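Local coordinates for periplasmic binding protein/LacI transcriptional regulator (Shewanella sp. ANA-3, PDB 5OCP) that binds L-arabinofuranose in the periplasm, in both its alpha and beta forms, and probably hands the sugar to an arabinose ABC transporter, at residues D127-Q132 with C189-H194. Sequence-based numbering, arbitrary orientation.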
loop_
_atom_site.group_PDB
_atom_site.type_symbol
_atom_site.label_atom_id
_atom_site.label_comp_id
_atom_site.label_asym_id
_atom_site.label_seq_id
_atom_site.Cartn_x
_atom_site.Cartn_y
_atom_site.Cartn_z
ATOM N N ASP A 127 21.794 11.839 2.949
ATOM C CA ASP A 127 21.487 11.080 4.162
ATOM C C ASP A 127 19.997 10.986 4.353
ATOM O O ASP A 127 19.302 11.997 4.465
ATOM C CB ASP A 127 22.063 11.727 5.392
ATOM C CG ASP A 127 23.585 11.446 5.577
ATOM O OD1 ASP A 127 24.202 10.645 4.827
ATOM O OD2 ASP A 127 24.158 12.111 6.480
ATOM N N ILE A 128 19.535 9.779 4.545
ATOM C CA ILE A 128 18.101 9.507 4.464
ATOM C C ILE A 128 17.570 8.962 5.791
ATOM O O ILE A 128 18.206 8.059 6.369
ATOM C CB ILE A 128 17.889 8.381 3.393
ATOM C CG1 ILE A 128 18.396 8.846 1.998
ATOM C CG2 ILE A 128 16.407 7.930 3.304
ATOM C CD1 ILE A 128 18.812 7.738 1.101
ATOM N N ALA A 129 16.381 9.384 6.150
ATOM C CA ALA A 129 15.633 8.766 7.252
ATOM C C ALA A 129 14.495 7.943 6.670
ATOM O O ALA A 129 13.685 8.525 5.859
ATOM C CB ALA A 129 15.063 9.827 8.150
ATOM N N GLU A 130 14.409 6.693 7.092
ATOM C CA GLU A 130 13.380 5.773 6.609
ATOM C C GLU A 130 12.271 5.577 7.620
ATOM O O GLU A 130 12.525 5.130 8.770
ATOM C CB GLU A 130 14.040 4.423 6.295
ATOM C CG GLU A 130 13.056 3.368 5.790
ATOM C CD GLU A 130 13.731 2.036 5.514
ATOM O OE1 GLU A 130 14.805 1.800 6.088
ATOM O OE2 GLU A 130 13.174 1.185 4.764
ATOM N N LEU A 131 11.017 5.831 7.186
ATOM C CA LEU A 131 9.840 5.488 7.969
ATOM C C LEU A 131 9.274 4.218 7.386
ATOM O O LEU A 131 8.703 4.199 6.292
ATOM C CB LEU A 131 8.779 6.585 7.948
ATOM C CG LEU A 131 9.187 7.900 8.524
ATOM C CD1 LEU A 131 8.167 9.012 8.268
ATOM C CD2 LEU A 131 9.393 7.675 10.012
ATOM N N GLN A 132 9.451 3.102 8.116
ATOM C CA GLN A 132 9.009 1.821 7.628
ATOM C C GLN A 132 7.522 1.552 7.871
ATOM O O GLN A 132 6.908 2.003 8.793
ATOM C CB GLN A 132 9.838 0.710 8.277
ATOM C CG GLN A 132 11.348 0.862 8.209
ATOM C CD GLN A 132 12.017 -0.041 9.260
ATOM O OE1 GLN A 132 12.042 0.252 10.452
ATOM N NE2 GLN A 132 12.536 -1.095 8.823
ATOM N N CYS A 189 18.904 14.869 4.481
ATOM C CA CYS A 189 18.633 15.216 3.049
ATOM C C CYS A 189 17.181 14.894 2.739
ATOM O O CYS A 189 16.509 15.621 1.990
ATOM C CB CYS A 189 19.540 14.430 2.182
ATOM S SG CYS A 189 19.096 14.248 0.427
ATOM N N ALA A 190 16.738 13.741 3.198
ATOM C CA ALA A 190 15.439 13.235 2.774
ATOM C C ALA A 190 14.804 12.289 3.754
ATOM O O ALA A 190 15.519 11.584 4.458
ATOM C CB ALA A 190 15.532 12.526 1.436
ATOM N N VAL A 191 13.477 12.211 3.698
ATOM C CA VAL A 191 12.684 11.171 4.332
ATOM C C VAL A 191 12.130 10.244 3.223
ATOM O O VAL A 191 11.579 10.730 2.233
ATOM C CB VAL A 191 11.519 11.761 5.131
ATOM C CG1 VAL A 191 10.538 10.673 5.668
ATOM C CG2 VAL A 191 12.083 12.590 6.262
ATOM N N TRP A 192 12.395 8.960 3.381
ATOM C CA TRP A 192 11.837 7.866 2.566
ATOM C C TRP A 192 10.797 7.233 3.441
ATOM O O TRP A 192 11.084 6.553 4.454
ATOM C CB TRP A 192 12.996 6.930 2.212
ATOM C CG TRP A 192 12.680 5.492 1.844
ATOM C CD1 TRP A 192 13.418 4.432 2.188
ATOM C CD2 TRP A 192 11.604 4.967 1.012
ATOM N NE1 TRP A 192 12.884 3.285 1.695
ATOM C CE2 TRP A 192 11.779 3.578 0.947
ATOM C CE3 TRP A 192 10.523 5.537 0.317
ATOM C CZ2 TRP A 192 10.911 2.741 0.245
ATOM C CZ3 TRP A 192 9.657 4.698 -0.397
ATOM C CH2 TRP A 192 9.878 3.310 -0.431
ATOM N N SER A 193 9.529 7.423 3.048
ATOM C CA SER A 193 8.434 6.883 3.762
ATOM C C SER A 193 7.745 5.760 2.986
ATOM O O SER A 193 7.411 5.954 1.801
ATOM C CB SER A 193 7.415 7.970 4.045
ATOM O OG SER A 193 6.307 7.407 4.708
ATOM N N HIS A 194 7.510 4.610 3.634
ATOM C CA HIS A 194 6.897 3.525 2.894
ATOM C C HIS A 194 5.464 3.832 2.461
ATOM O O HIS A 194 4.977 3.140 1.574
ATOM C CB HIS A 194 6.963 2.219 3.669
ATOM C CG HIS A 194 8.354 1.679 3.851
ATOM N ND1 HIS A 194 8.563 0.443 4.424
ATOM C CD2 HIS A 194 9.576 2.201 3.620
ATOM C CE1 HIS A 194 9.870 0.208 4.493
ATOM N NE2 HIS A 194 10.507 1.203 3.909
HETATM O O HOH W 1 14.669 1.130 2.348
#
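Ala129 and Leu131 donate their N-H groups to Ala190 O and Trp192 O and offer their own carbonyls to Trp192 N and His194 N, joining 127-132 and 190-193 as parallel neighbours whose axes are 4.6 Å apart with a 28° twist. Where 189-194 enters the sheet, Asp127 O takes Cys189 N at 2.9 Å and, weakly, Ala190 N, beside the disulfide that ties Cys189 to Cys126. On the face of Ala129, Leu131 and Val191, Leu131 CD1 meets Val191 CG1 at 3.9 Å, and these branched aliphatic chains, with small Ala129, suit the cover laid over them by helix 169-183. Both strands belong to one of the two alpha/beta lobes of a periplasmic binding protein, and the chain between them passes through strand 157-164, which flanks 127-132 on its other side. The face bearing Ile128, Glu130 and Trp192 packs under helix 138-151. There Ile128 CG2 reaches Trp192 CB at 3.7 Å, and the indole lies alongside Glu130, its ring plane 17° from the carboxylate. The extended Glu130, CG anti to the backbone N (chi1 180°), carries OE2 to His194 NE2, which donates at 2.8 Å to the anti lone pair along a bent path. A water in the indole plane accepts from Trp192 NE1 and also hydrogen-bonds to the same OE2, while Ser162 engages OE1, so the buried carboxylate is gripped at both oxygens. The imidazole suits the turn just past strand 190-193 because it is flat as well as polar: Gln132 CA sits over one face, 3.6 Å from the centroid, and the His194 side chain lies about 7 Å from the bound arabinofuranose. A leucine in place of His194 would probably leave OE2 without its imidazole donor and Gln132 CA without an aromatic face.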